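Local structure of uncharacterized protein (Sphaerobacter thermophilus, 5TGN) at residues A[5-10]-A[67-72]; A[73-78]-A[89-94]; A[26-31]-A[99-104]; A[15-20]-A[51-56]. The protein is of unknown function but carries a SnoaL-like domain of the NTF2 clan, a fold that in relatives often encloses a ligand-binding or catalytic pocket. One frame throughout, in Å; residues are numbered along the deposited sequence.

Contact 1. Residues A[5-10]-A[67-72]; sequences AAIDLA and RTMGTH
Ala6 and Ile7, in the first turn of helix 6-18, rest on Met69 and the turn after it in a surface contact between the start of the helix and the far end of strand 60-69, outermost in the sheet of this chain. No hydrogen bond runs directly from one segment to the other. Ala6 makes the closest approach: its CB points into the turn and lies 3.4 Å from Gly70 O and equally 3.4 Å from Thr71 O. The small methyl suits this place, because the helix can come down close to the backbone while Ala6 also touches Val74 and Val96 of the sheet. Ile7 turns its CG1 branch away from its own backbone N (chi1 -172°), and this carries CG1 to 4.2 Å from SE of Met69, present here as selenomethionine; the two side chains cross at a slant. One water completes the joint, accepting from Ile7 N at 2.9 Å and donating to Gly70 O at 3.1 Å, and thus serves an N-H of the first helical turn. Ala5 is the N-cap, and its N gives a hydrogen bond of 3.2 Å to Asp8 OD2; alanine has no side-chain acceptor for the reciprocal bond of a full capping box. Just upstream of the turn, Arg67 and Thr68 both face Val75 in a classic beta bulge. An N-terminal helix packed across a curved sheet in this way is characteristic of the NTF2-like fold.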
loop_
_atom_site.group_PDB
_atom_site.type_symbol
_atom_site.label_atom_id
_atom_site.label_comp_id
_atom_site.label_asym_id
_atom_site.label_seq_id
_atom_site.Cartn_x
_atom_site.Cartn_y
_atom_site.Cartn_z
ATOM N N ALA A 5 -14.782 25.860 -0.244
ATOM C CA ALA A 5 -13.365 26.135 -0.402
ATOM C C ALA A 5 -12.563 24.840 -0.242
ATOM O O ALA A 5 -13.080 23.805 0.200
ATOM C CB ALA A 5 -12.904 27.183 0.609
ATOM N N ALA A 6 -11.282 24.908 -0.605
ATOM C CA ALA A 6 -10.453 23.707 -0.581
ATOM C C ALA A 6 -10.372 23.116 0.819
ATOM O O ALA A 6 -10.448 21.892 0.983
ATOM C CB ALA A 6 -9.051 24.007 -1.106
ATOM N N ILE A 7 -10.205 23.966 1.844
ATOM C CA ILE A 7 -10.127 23.428 3.202
ATOM C C ILE A 7 -11.447 22.774 3.599
ATOM O O ILE A 7 -11.449 21.757 4.305
ATOM C CB ILE A 7 -9.695 24.520 4.205
ATOM C CG1 ILE A 7 -9.440 23.901 5.580
ATOM C CG2 ILE A 7 -10.734 25.663 4.307
ATOM C CD1 ILE A 7 -8.305 22.868 5.602
ATOM N N ASP A 8 -12.581 23.320 3.134
ATOM C CA ASP A 8 -13.883 22.702 3.383
ATOM C C ASP A 8 -13.984 21.331 2.732
ATOM O O ASP A 8 -14.516 20.393 3.338
ATOM C CB ASP A 8 -15.012 23.586 2.854
ATOM C CG ASP A 8 -15.065 24.958 3.541
ATOM O OD1 ASP A 8 -14.651 25.066 4.721
ATOM O OD2 ASP A 8 -15.528 25.918 2.887
ATOM N N LEU A 9 -13.535 21.213 1.470
ATOM C CA LEU A 9 -13.556 19.919 0.794
ATOM C C LEU A 9 -12.703 18.907 1.552
ATOM O O LEU A 9 -13.111 17.754 1.746
ATOM C CB LEU A 9 -13.061 20.059 -0.652
ATOM C CG LEU A 9 -13.951 20.843 -1.617
ATOM C CD1 LEU A 9 -13.234 21.130 -2.935
ATOM C CD2 LEU A 9 -15.254 20.100 -1.869
ATOM N N ALA A 10 -11.511 19.325 1.986
ATOM C CA ALA A 10 -10.616 18.406 2.678
ATOM C C ALA A 10 -11.240 17.916 3.983
ATOM O O ALA A 10 -11.243 16.714 4.267
ATOM C CB ALA A 10 -9.266 19.088 2.938
ATOM N N ARG A 67 -1.833 21.246 7.849
ATOM C CA ARG A 67 -0.457 21.706 7.639
ATOM C C ARG A 67 -0.362 22.800 6.577
ATOM O O ARG A 67 0.465 23.711 6.695
ATOM C CB ARG A 67 0.442 20.537 7.227
ATOM C CG ARG A 67 0.517 19.423 8.248
ATOM C CD ARG A 67 1.257 19.859 9.491
ATOM N NE ARG A 67 1.503 18.718 10.358
ATOM C CZ ARG A 67 1.629 18.774 11.681
ATOM N NH1 ARG A 67 1.848 17.651 12.362
ATOM N NH2 ARG A 67 1.525 19.938 12.322
ATOM N N THR A 68 -1.149 22.695 5.511
ATOM C CA THR A 68 -1.175 23.667 4.423
ATOM C C THR A 68 -2.635 23.936 4.133
ATOM O O THR A 68 -3.423 22.989 4.029
ATOM C CB THR A 68 -0.503 23.145 3.131
ATOM O OG1 THR A 68 0.915 23.093 3.269
ATOM C CG2 THR A 68 -0.853 24.007 1.912
HETATM N N MSE A 69 -2.999 25.207 4.020
HETATM C CA MSE A 69 -4.306 25.525 3.483
HETATM C C MSE A 69 -4.240 26.765 2.607
HETATM O O MSE A 69 -3.659 27.800 2.959
HETATM C CB MSE A 69 -5.322 25.669 4.609
HETATM C CG MSE A 69 -5.834 27.064 4.858
HETATM SE SE MSE A 69 -6.856 27.075 6.508
HETATM C CE MSE A 69 -5.844 25.722 7.514
ATOM N N GLY A 70 -4.798 26.611 1.411
ATOM C CA GLY A 70 -4.861 27.677 0.439
ATOM C C GLY A 70 -6.048 27.433 -0.460
ATOM O O GLY A 70 -6.784 26.459 -0.290
ATOM N N THR A 71 -6.220 28.323 -1.438
ATOM C CA THR A 71 -7.374 28.229 -2.329
ATOM C C THR A 71 -7.392 26.921 -3.108
ATOM O O THR A 71 -8.469 26.392 -3.403
ATOM C CB THR A 71 -7.381 29.407 -3.301
ATOM O OG1 THR A 71 -7.108 30.609 -2.587
ATOM C CG2 THR A 71 -8.737 29.518 -4.017
ATOM N N HIS A 72 -6.219 26.379 -3.446
ATOM C CA HIS A 72 -6.151 25.266 -4.377
ATOM C C HIS A 72 -5.378 24.056 -3.869
ATOM O O HIS A 72 -5.350 23.037 -4.562
ATOM C CB HIS A 72 -5.551 25.742 -5.704
ATOM C CG HIS A 72 -6.233 26.968 -6.246
ATOM N ND1 HIS A 72 -5.705 28.235 -6.116
ATOM C CD2 HIS A 72 -7.428 27.122 -6.866
ATOM C CE1 HIS A 72 -6.530 29.114 -6.662
ATOM N NE2 HIS A 72 -7.585 28.463 -7.120
HETATM O O HOH W 1 -9.205 26.670 1.582
#

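Contact 2. Residues A[73-78]-A[89-94]; sequences RVVLHG and QIEWIF
His77 and Glu91 stand side by side on one face of an antiparallel hairpin, their side chains pointing the same way from a non-hydrogen-bonded pair. The imidazole plane and the carboxylate plane are turned 47° apart, and NE2 of His77 donates to the anti side of Glu91 OE2 over 2.8 Å with an N-H...O angle of 152°, somewhat tilted from both planes. Glu91 reaches this position with CG anti to the backbone N (chi1 167°) and an extended chain, whose CG also packs 3.8 Å from Val75 CG1. The other oxygen, OE1, takes a hydrogen bond from Asn107 and a salt bridge from Arg103 of the second subunit. Without the carboxylate, as with an alanine here, His77 NE2 is likely to lose its acceptor, and Asn107 and Arg103 of the second subunit their shared oxygen.

On the opposite face the side chains are apolar. The Trp92 indole meets Gly78 with its edge, CZ3 lying 3.5 Å from Gly78 N; glycine is apt here because a CB would run into the ring. Leu76 CD1 crosses to Phe94 CE2 at 3.9 Å, while Val74 O lies in the plane of the Phe94 ring at its edge. Farther along the His77-Glu91 face, the Arg73 and Ile93 side chains run alongside each other, NE at 3.8 Å from Ile93 CG2. Paired backbone bonds, such as Phe94 N to Val74 O at 2.7 Å, fix the register. The chemistry thus differs by face: one mixes aliphatic groups with a buried, multiply bonded carboxylate at the subunit interface, and the other gives aromatic and aliphatic groups to the core.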
loop_
_atom_site.group_PDB
_atom_site.type_symbol
_atom_site.label_atom_id
_atom_site.label_comp_id
_atom_site.label_asym_id
_atom_site.label_seq_id
_atom_site.Cartn_x
_atom_site.Cartn_y
_atom_site.Cartn_z
ATOM N N ARG A 73 -4.782 24.108 -2.682
ATOM C CA ARG A 73 -4.068 22.935 -2.197
ATOM C C ARG A 73 -4.215 22.853 -0.691
ATOM O O ARG A 73 -4.125 23.870 -0.001
ATOM C CB ARG A 73 -2.592 22.975 -2.599
ATOM C CG ARG A 73 -1.783 21.737 -2.219
ATOM C CD ARG A 73 -0.399 21.798 -2.887
ATOM N NE ARG A 73 0.477 20.698 -2.480
ATOM C CZ ARG A 73 1.330 20.755 -1.453
ATOM N NH1 ARG A 73 1.431 21.867 -0.719
ATOM N NH2 ARG A 73 2.083 19.699 -1.153
ATOM N N VAL A 74 -4.459 21.646 -0.177
ATOM C CA VAL A 74 -4.538 21.430 1.267
ATOM C C VAL A 74 -3.707 20.197 1.617
ATOM O O VAL A 74 -3.815 19.158 0.949
ATOM C CB VAL A 74 -6.000 21.246 1.725
ATOM C CG1 VAL A 74 -6.060 20.916 3.204
ATOM C CG2 VAL A 74 -6.830 22.509 1.431
ATOM N N VAL A 75 -2.906 20.299 2.675
ATOM C CA VAL A 75 -2.244 19.148 3.274
ATOM C C VAL A 75 -2.781 18.959 4.685
ATOM O O VAL A 75 -2.656 19.861 5.528
ATOM C CB VAL A 75 -0.722 19.314 3.287
ATOM C CG1 VAL A 75 -0.042 18.070 3.888
ATOM C CG2 VAL A 75 -0.207 19.611 1.875
ATOM N N LEU A 76 -3.353 17.780 4.953
ATOM C CA LEU A 76 -3.713 17.377 6.312
ATOM C C LEU A 76 -2.800 16.246 6.767
ATOM O O LEU A 76 -2.457 15.366 5.976
ATOM C CB LEU A 76 -5.160 16.888 6.411
ATOM C CG LEU A 76 -6.265 17.760 5.815
ATOM C CD1 LEU A 76 -7.595 17.028 5.957
ATOM C CD2 LEU A 76 -6.286 19.151 6.491
ATOM N N HIS A 77 -2.405 16.277 8.037
ATOM C CA HIS A 77 -1.779 15.142 8.698
ATOM C C HIS A 77 -2.747 14.616 9.743
ATOM O O HIS A 77 -3.481 15.392 10.365
ATOM C CB HIS A 77 -0.450 15.526 9.342
ATOM C CG HIS A 77 0.648 15.765 8.348
ATOM N ND1 HIS A 77 1.964 15.928 8.716
ATOM C CD2 HIS A 77 0.622 15.850 6.994
ATOM C CE1 HIS A 77 2.703 16.111 7.632
ATOM N NE2 HIS A 77 1.910 16.069 6.573
ATOM N N GLY A 78 -2.782 13.298 9.911
ATOM C CA GLY A 78 -3.742 12.749 10.851
ATOM C C GLY A 78 -3.314 11.380 11.330
ATOM O O GLY A 78 -2.310 10.823 10.882
ATOM N N GLN A 89 0.117 7.129 10.996
ATOM C CA GLN A 89 0.290 8.542 10.678
ATOM C C GLN A 89 0.107 8.722 9.180
ATOM O O GLN A 89 0.842 8.109 8.393
ATOM C CB GLN A 89 1.684 9.029 11.084
ATOM C CG GLN A 89 2.057 8.589 12.481
ATOM C CD GLN A 89 1.305 9.375 13.518
ATOM O OE1 GLN A 89 1.022 10.555 13.312
ATOM N NE2 GLN A 89 0.959 8.733 14.635
ATOM N N ILE A 90 -0.839 9.570 8.783
ATOM C CA ILE A 90 -1.214 9.679 7.377
ATOM C C ILE A 90 -1.169 11.141 6.952
ATOM O O ILE A 90 -1.517 12.036 7.730
ATOM C CB ILE A 90 -2.614 9.078 7.103
ATOM C CG1 ILE A 90 -2.678 7.596 7.504
ATOM C CG2 ILE A 90 -2.968 9.166 5.625
ATOM C CD1 ILE A 90 -1.715 6.684 6.745
ATOM N N GLU A 91 -0.730 11.379 5.723
ATOM C CA GLU A 91 -0.755 12.701 5.119
ATOM C C GLU A 91 -1.686 12.646 3.915
ATOM O O GLU A 91 -1.556 11.751 3.074
ATOM C CB GLU A 91 0.663 13.130 4.709
ATOM C CG GLU A 91 0.757 14.352 3.775
ATOM C CD GLU A 91 2.195 14.639 3.369
ATOM O OE1 GLU A 91 2.724 13.963 2.452
ATOM O OE2 GLU A 91 2.823 15.489 4.010
ATOM N N TRP A 92 -2.642 13.581 3.850
ATOM C CA TRP A 92 -3.571 13.716 2.725
ATOM C C TRP A 92 -3.238 15.011 1.991
ATOM O O TRP A 92 -3.274 16.089 2.590
ATOM C CB TRP A 92 -5.028 13.755 3.205
ATOM C CG TRP A 92 -5.557 12.470 3.803
ATOM C CD1 TRP A 92 -6.233 11.461 3.148
ATOM C CD2 TRP A 92 -5.504 12.083 5.186
ATOM N NE1 TRP A 92 -6.576 10.466 4.040
ATOM C CE2 TRP A 92 -6.137 10.823 5.294
ATOM C CE3 TRP A 92 -4.982 12.681 6.340
ATOM C CZ2 TRP A 92 -6.262 10.148 6.523
ATOM C CZ3 TRP A 92 -5.101 12.012 7.552
ATOM C CH2 TRP A 92 -5.731 10.749 7.629
ATOM N N ILE A 93 -2.916 14.921 0.707
ATOM C CA ILE A 93 -2.602 16.116 -0.090
ATOM C C ILE A 93 -3.728 16.290 -1.094
ATOM O O ILE A 93 -3.880 15.453 -1.983
ATOM C CB ILE A 93 -1.251 16.002 -0.812
ATOM C CG1 ILE A 93 -0.122 15.700 0.193
ATOM C CG2 ILE A 93 -0.955 17.291 -1.645
ATOM C CD1 ILE A 93 1.231 15.375 -0.496
ATOM N N PHE A 94 -4.511 17.372 -0.968
ATOM C CA PHE A 94 -5.656 17.641 -1.840
ATOM C C PHE A 94 -5.281 18.731 -2.842
ATOM O O PHE A 94 -4.892 19.835 -2.435
ATOM C CB PHE A 94 -6.870 18.130 -1.045
ATOM C CG PHE A 94 -7.408 17.165 -0.055
ATOM C CD1 PHE A 94 -8.512 16.367 -0.373
ATOM C CD2 PHE A 94 -6.870 17.085 1.224
ATOM C CE1 PHE A 94 -9.049 15.474 0.573
ATOM C CE2 PHE A 94 -7.378 16.175 2.165
ATOM C CZ PHE A 94 -8.453 15.375 1.850
HETATM O O HOH W 2 0.215 12.466 11.694
#

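Contact 3. Residues A[26-31]-A[99-104]; sequences AALFAQ and DRIRRL
Phe29 O accepts hydrogen bonds from NE1 of Trp46 and NH1 of Arg100, the latter at 2.8 Å. The site is a short parallel bridge in which strand 29-30 joins the beginning of strand 100-108, the strand that continues into the mixed sheet of this NTF2-like fold. Arg100 NH1 approaches from above the carbonyl plane, 45° out of it, so the bond does not lie on a lone pair. The chain gets there fully extended from CG to NE, its CB passing 3.5 Å from Ala30 N. A leucine at the position of Arg100 would probably take the NH1 donor from Phe29 O and shorten the aliphatic chain lying along the bridge. Two backbone bonds make the bridge itself: Ile101 N reaches Leu28 O at 2.9 Å and is almost perfectly straight (179°), and Ala30 N reaches Ile101 O at 3.0 Å. Branched and aromatic groups suit the inner side because it is buried against Tyr13 of helix 6-18, which Leu28, Phe29 and Leu104 meet with apolar surface. Ile101 sets its CB over one face of the Phe29 ring in a CH-pi contact, 4.0 Å from the centroid, and Leu104 CB meets the edge of the same ring at CE1, 3.9 Å away.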
loop_
_atom_site.group_PDB
_atom_site.type_symbol
_atom_site.label_atom_id
_atom_site.label_comp_id
_atom_site.label_asym_id
_atom_site.label_seq_id
_atom_site.Cartn_x
_atom_site.Cartn_y
_atom_site.Cartn_z
ATOM N N ALA A 26 -16.957 10.513 -2.787
ATOM C CA ALA A 26 -16.763 10.626 -4.231
ATOM C C ALA A 26 -17.378 11.906 -4.789
ATOM O O ALA A 26 -16.808 12.529 -5.693
ATOM C CB ALA A 26 -17.362 9.407 -4.943
ATOM N N ALA A 27 -18.538 12.326 -4.260
ATOM C CA ALA A 27 -19.169 13.568 -4.725
ATOM C C ALA A 27 -18.292 14.799 -4.511
ATOM O O ALA A 27 -18.543 15.838 -5.139
ATOM C CB ALA A 27 -20.526 13.796 -4.026
ATOM N N LEU A 28 -17.273 14.720 -3.643
ATOM C CA LEU A 28 -16.342 15.834 -3.506
ATOM C C LEU A 28 -15.341 15.934 -4.646
ATOM O O LEU A 28 -14.610 16.929 -4.717
ATOM C CB LEU A 28 -15.556 15.727 -2.205
ATOM C CG LEU A 28 -16.414 15.574 -0.961
ATOM C CD1 LEU A 28 -15.466 15.280 0.196
ATOM C CD2 LEU A 28 -17.270 16.842 -0.704
ATOM N N PHE A 29 -15.272 14.954 -5.528
ATOM C CA PHE A 29 -14.255 14.944 -6.572
ATOM C C PHE A 29 -14.853 15.368 -7.913
ATOM O O PHE A 29 -16.041 15.165 -8.175
ATOM C CB PHE A 29 -13.635 13.549 -6.720
ATOM C CG PHE A 29 -12.748 13.155 -5.589
ATOM C CD1 PHE A 29 -11.370 13.090 -5.758
ATOM C CD2 PHE A 29 -13.287 12.809 -4.361
ATOM C CE1 PHE A 29 -10.525 12.683 -4.709
ATOM C CE2 PHE A 29 -12.450 12.402 -3.286
ATOM C CZ PHE A 29 -11.062 12.348 -3.457
ATOM N N ALA A 30 -14.006 15.952 -8.758
ATOM C CA ALA A 30 -14.339 16.122 -10.167
ATOM C C ALA A 30 -14.593 14.761 -10.813
ATOM O O ALA A 30 -14.117 13.717 -10.351
ATOM C CB ALA A 30 -13.215 16.845 -10.922
ATOM N N GLN A 31 -15.346 14.791 -11.910
ATOM C CA GLN A 31 -15.686 13.560 -12.610
ATOM C C GLN A 31 -14.441 12.787 -13.019
ATOM O O GLN A 31 -14.434 11.553 -12.998
ATOM C CB GLN A 31 -16.552 13.881 -13.840
ATOM C CG GLN A 31 -16.926 12.659 -14.651
ATOM C CD GLN A 31 -17.856 12.961 -15.849
ATOM O OE1 GLN A 31 -18.002 14.118 -16.287
ATOM N NE2 GLN A 31 -18.477 11.901 -16.391
ATOM N N ASP A 99 -13.951 24.226 -7.158
ATOM C CA ASP A 99 -14.668 23.742 -5.972
ATOM C C ASP A 99 -14.838 22.214 -5.930
ATOM O O ASP A 99 -15.699 21.708 -5.208
ATOM C CB ASP A 99 -16.019 24.469 -5.767
ATOM C CG ASP A 99 -17.054 24.170 -6.837
ATOM O OD1 ASP A 99 -17.416 22.989 -7.025
ATOM O OD2 ASP A 99 -17.521 25.131 -7.495
ATOM N N ARG A 100 -13.994 21.446 -6.612
ATOM C CA ARG A 100 -13.929 20.004 -6.390
ATOM C C ARG A 100 -12.482 19.567 -6.272
ATOM O O ARG A 100 -11.570 20.279 -6.681
ATOM C CB ARG A 100 -14.613 19.206 -7.505
ATOM C CG ARG A 100 -16.119 19.402 -7.526
ATOM C CD ARG A 100 -16.810 18.549 -8.569
ATOM N NE ARG A 100 -18.264 18.631 -8.447
ATOM C CZ ARG A 100 -19.025 17.657 -7.964
ATOM N NH1 ARG A 100 -18.469 16.519 -7.585
ATOM N NH2 ARG A 100 -20.343 17.816 -7.889
ATOM N N ILE A 101 -12.288 18.368 -5.728
ATOM C CA ILE A 101 -10.963 17.752 -5.638
ATOM C C ILE A 101 -10.584 17.168 -6.990
ATOM O O ILE A 101 -11.296 16.318 -7.540
ATOM C CB ILE A 101 -10.920 16.667 -4.549
ATOM C CG1 ILE A 101 -11.379 17.234 -3.198
ATOM C CG2 ILE A 101 -9.503 16.134 -4.419
ATOM C CD1 ILE A 101 -11.790 16.126 -2.154
ATOM N N ARG A 102 -9.465 17.638 -7.537
ATOM C CA ARG A 102 -8.923 17.045 -8.751
ATOM C C ARG A 102 -8.058 15.840 -8.415
ATOM O O ARG A 102 -8.061 14.843 -9.148
ATOM C CB ARG A 102 -8.122 18.082 -9.534
ATOM C CG ARG A 102 -9.037 19.163 -10.128
ATOM C CD ARG A 102 -8.545 19.718 -11.469
ATOM N NE ARG A 102 -8.202 18.651 -12.403
ATOM C CZ ARG A 102 -9.092 17.962 -13.109
ATOM N NH1 ARG A 102 -8.687 17.005 -13.931
ATOM N NH2 ARG A 102 -10.383 18.227 -12.988
ATOM N N ARG A 103 -7.307 15.910 -7.325
ATOM C CA ARG A 103 -6.486 14.774 -6.969
ATOM C C ARG A 103 -6.288 14.753 -5.465
ATOM O O ARG A 103 -6.067 15.797 -4.839
ATOM C CB ARG A 103 -5.128 14.806 -7.683
ATOM C CG ARG A 103 -4.124 13.740 -7.158
ATOM C CD ARG A 103 -2.726 14.063 -7.714
ATOM N NE ARG A 103 -2.566 13.665 -9.111
ATOM C CZ ARG A 103 -1.511 13.972 -9.863
ATOM N NH1 ARG A 103 -0.540 14.727 -9.362
ATOM N NH2 ARG A 103 -1.408 13.506 -11.104
ATOM N N LEU A 104 -6.390 13.558 -4.889
ATOM C CA LEU A 104 -6.006 13.344 -3.501
ATOM C C LEU A 104 -4.871 12.329 -3.491
ATOM O O LEU A 104 -5.008 11.235 -4.050
ATOM C CB LEU A 104 -7.198 12.868 -2.656
ATOM C CG LEU A 104 -6.818 12.189 -1.330
ATOM C CD1 LEU A 104 -6.156 13.162 -0.390
ATOM C CD2 LEU A 104 -8.052 11.519 -0.706
#

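Contact 4. Residues A[15-20]-A[51-56]; sequences SRVNGR and AFIEAA
Val17 and Ile53 form the firm part of this contact between the last turn of helix 6-18 and residues 51-56, from helix 46-54: CG2 of the valine meets CD1 of the isoleucine at 4.2 Å. Ile53 reaches across with its chain extended (chi2 173°), which puts CD1 against the valine. Branched aliphatic residues suit this side, where Ala25 of helix 22-26 also packs on Ile53.

The outer side is loose. Arg20 is poorly ordered, and although its bent chain brings the guanidinium near Ala56, NH2 is modelled too close to Ala56 O for the approach to be trusted. A water modelled between Arg20 O and Glu54 OE1 makes only a doubtful bridge, one leg being long and weak and the other implausibly short. Phe52, on another side of helix 46-54, turns from this contact to Arg41 and Tyr43 of the third subunit.

Helix 6-18 is ended by Gly19 and by Arg20, which has positive phi (60°); Arg20 N returns to Val17 O at 2.9 Å and Asp21 N to Arg16 O. These bonds are the signature of a Schellman motif, here turning the chain out of the long N-terminal helix of an NTF2-like domain.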
loop_
_atom_site.group_PDB
_atom_site.type_symbol
_atom_site.label_atom_id
_atom_site.label_comp_id
_atom_site.label_asym_id
_atom_site.label_seq_id
_atom_site.Cartn_x
_atom_site.Cartn_y
_atom_site.Cartn_z
ATOM N N SER A 15 -14.528 13.702 7.006
ATOM C CA SER A 15 -15.768 13.371 7.707
ATOM C C SER A 15 -16.483 12.220 7.008
ATOM O O SER A 15 -17.019 11.311 7.662
ATOM C CB SER A 15 -16.668 14.610 7.797
ATOM O OG SER A 15 -17.868 14.326 8.492
ATOM N N ARG A 16 -16.476 12.234 5.676
ATOM C CA ARG A 16 -17.183 11.209 4.904
ATOM C C ARG A 16 -16.506 9.848 5.030
ATOM O O ARG A 16 -17.183 8.821 5.133
ATOM C CB ARG A 16 -17.271 11.621 3.425
ATOM C CG ARG A 16 -18.178 12.801 3.120
ATOM C CD ARG A 16 -19.588 12.570 3.590
ATOM N NE ARG A 16 -19.756 13.004 4.975
ATOM C CZ ARG A 16 -20.508 12.380 5.884
ATOM N NH1 ARG A 16 -21.188 11.276 5.568
ATOM N NH2 ARG A 16 -20.571 12.864 7.124
ATOM N N VAL A 17 -15.172 9.825 5.048
ATOM C CA VAL A 17 -14.448 8.570 5.218
ATOM C C VAL A 17 -14.666 7.991 6.619
ATOM O O VAL A 17 -14.877 6.778 6.768
ATOM C CB VAL A 17 -12.960 8.782 4.889
ATOM C CG1 VAL A 17 -12.131 7.606 5.381
ATOM C CG2 VAL A 17 -12.805 8.952 3.393
ATOM N N ASN A 18 -14.674 8.842 7.664
ATOM C CA ASN A 18 -15.051 8.348 8.999
ATOM C C ASN A 18 -16.448 7.748 9.014
ATOM O O ASN A 18 -16.737 6.862 9.827
ATOM C CB ASN A 18 -14.980 9.472 10.036
ATOM C CG ASN A 18 -13.570 9.730 10.496
ATOM O OD1 ASN A 18 -12.827 8.787 10.735
ATOM N ND2 ASN A 18 -13.186 10.994 10.609
ATOM N N GLY A 19 -17.337 8.236 8.154
ATOM C CA GLY A 19 -18.673 7.693 8.069
ATOM C C GLY A 19 -18.814 6.527 7.116
ATOM O O GLY A 19 -19.942 6.106 6.851
ATOM N N ARG A 20 -17.705 6.007 6.590
ATOM C CA ARG A 20 -17.672 4.921 5.608
ATOM C C ARG A 20 -18.405 5.282 4.314
ATOM O O ARG A 20 -18.764 4.398 3.528
ATOM C CB ARG A 20 -18.242 3.624 6.197
ATOM C CG ARG A 20 -17.571 3.179 7.491
ATOM C CD ARG A 20 -17.278 1.685 7.490
ATOM N NE ARG A 20 -16.349 1.344 6.420
ATOM C CZ ARG A 20 -15.778 0.156 6.263
ATOM N NH1 ARG A 20 -16.034 -0.835 7.113
ATOM N NH2 ARG A 20 -14.949 -0.036 5.249
ATOM N N ALA A 51 -15.069 2.690 -4.624
ATOM C CA ALA A 51 -14.586 1.342 -4.342
ATOM C C ALA A 51 -13.393 1.377 -3.404
ATOM O O ALA A 51 -13.304 0.571 -2.467
ATOM C CB ALA A 51 -14.205 0.635 -5.656
ATOM N N PHE A 52 -12.445 2.292 -3.658
ATOM C CA PHE A 52 -11.298 2.425 -2.772
ATOM C C PHE A 52 -11.739 2.690 -1.342
ATOM O O PHE A 52 -11.270 2.041 -0.397
ATOM C CB PHE A 52 -10.383 3.546 -3.271
ATOM C CG PHE A 52 -9.313 3.930 -2.284
ATOM C CD1 PHE A 52 -8.173 3.128 -2.118
ATOM C CD2 PHE A 52 -9.437 5.100 -1.532
ATOM C CE1 PHE A 52 -7.166 3.493 -1.169
ATOM C CE2 PHE A 52 -8.437 5.478 -0.618
ATOM C CZ PHE A 52 -7.299 4.672 -0.458
ATOM N N ILE A 53 -12.657 3.644 -1.163
ATOM C CA ILE A 53 -13.089 4.027 0.173
ATOM C C ILE A 53 -13.823 2.885 0.858
ATOM O O ILE A 53 -13.604 2.627 2.043
ATOM C CB ILE A 53 -13.961 5.291 0.082
ATOM C CG1 ILE A 53 -13.043 6.478 -0.236
ATOM C CG2 ILE A 53 -14.774 5.505 1.367
ATOM C CD1 ILE A 53 -13.778 7.684 -0.508
ATOM N N GLU A 54 -14.684 2.174 0.124
ATOM C CA GLU A 54 -15.407 1.042 0.689
ATOM C C GLU A 54 -14.479 -0.116 1.064
ATOM O O GLU A 54 -14.836 -0.927 1.922
ATOM C CB GLU A 54 -16.489 0.577 -0.302
ATOM C CG GLU A 54 -17.783 1.410 -0.168
ATOM C CD GLU A 54 -18.636 1.478 -1.446
ATOM O OE1 GLU A 54 -19.690 2.156 -1.395
ATOM O OE2 GLU A 54 -18.259 0.883 -2.492
ATOM N N ALA A 55 -13.292 -0.199 0.463
ATOM C CA ALA A 55 -12.356 -1.278 0.775
ATOM C C ALA A 55 -11.594 -1.077 2.092
ATOM O O ALA A 55 -10.922 -2.018 2.549
ATOM C CB ALA A 55 -11.377 -1.440 -0.389
ATOM N N ALA A 56 -11.704 0.104 2.717
ATOM C CA ALA A 56 -11.017 0.396 3.979
ATOM C C ALA A 56 -11.573 -0.439 5.133
ATOM O O ALA A 56 -12.771 -0.722 5.184
ATOM C CB ALA A 56 -11.169 1.882 4.331
HETATM O O HOH W 3 -20.197 3.551 0.550
#

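In the fold
Contact 2 is the buried one, joining two neighbouring strands with a ladder of backbone bonds; contact 3 is partly buried, and contacts 1 and 4 lie at the surface. Contacts 1 and 4 both use helix 6-18, one at its start and the other at its end, their centres about 20 Å apart. Neither has a direct hydrogen bond between its segments, whereas contacts 2 and 3 depend on them. Contacts 1, 2 and 3 reach the same sheet: contacts 1 and 2 share the pairing of strands 60-69 and 73-81, while Phe94 of contact 2 packs on Ile101 and Leu104 of contact 3. Charge also differs with place, multiply bonded in contact 2 but poorly ordered in contact 4, at Arg20.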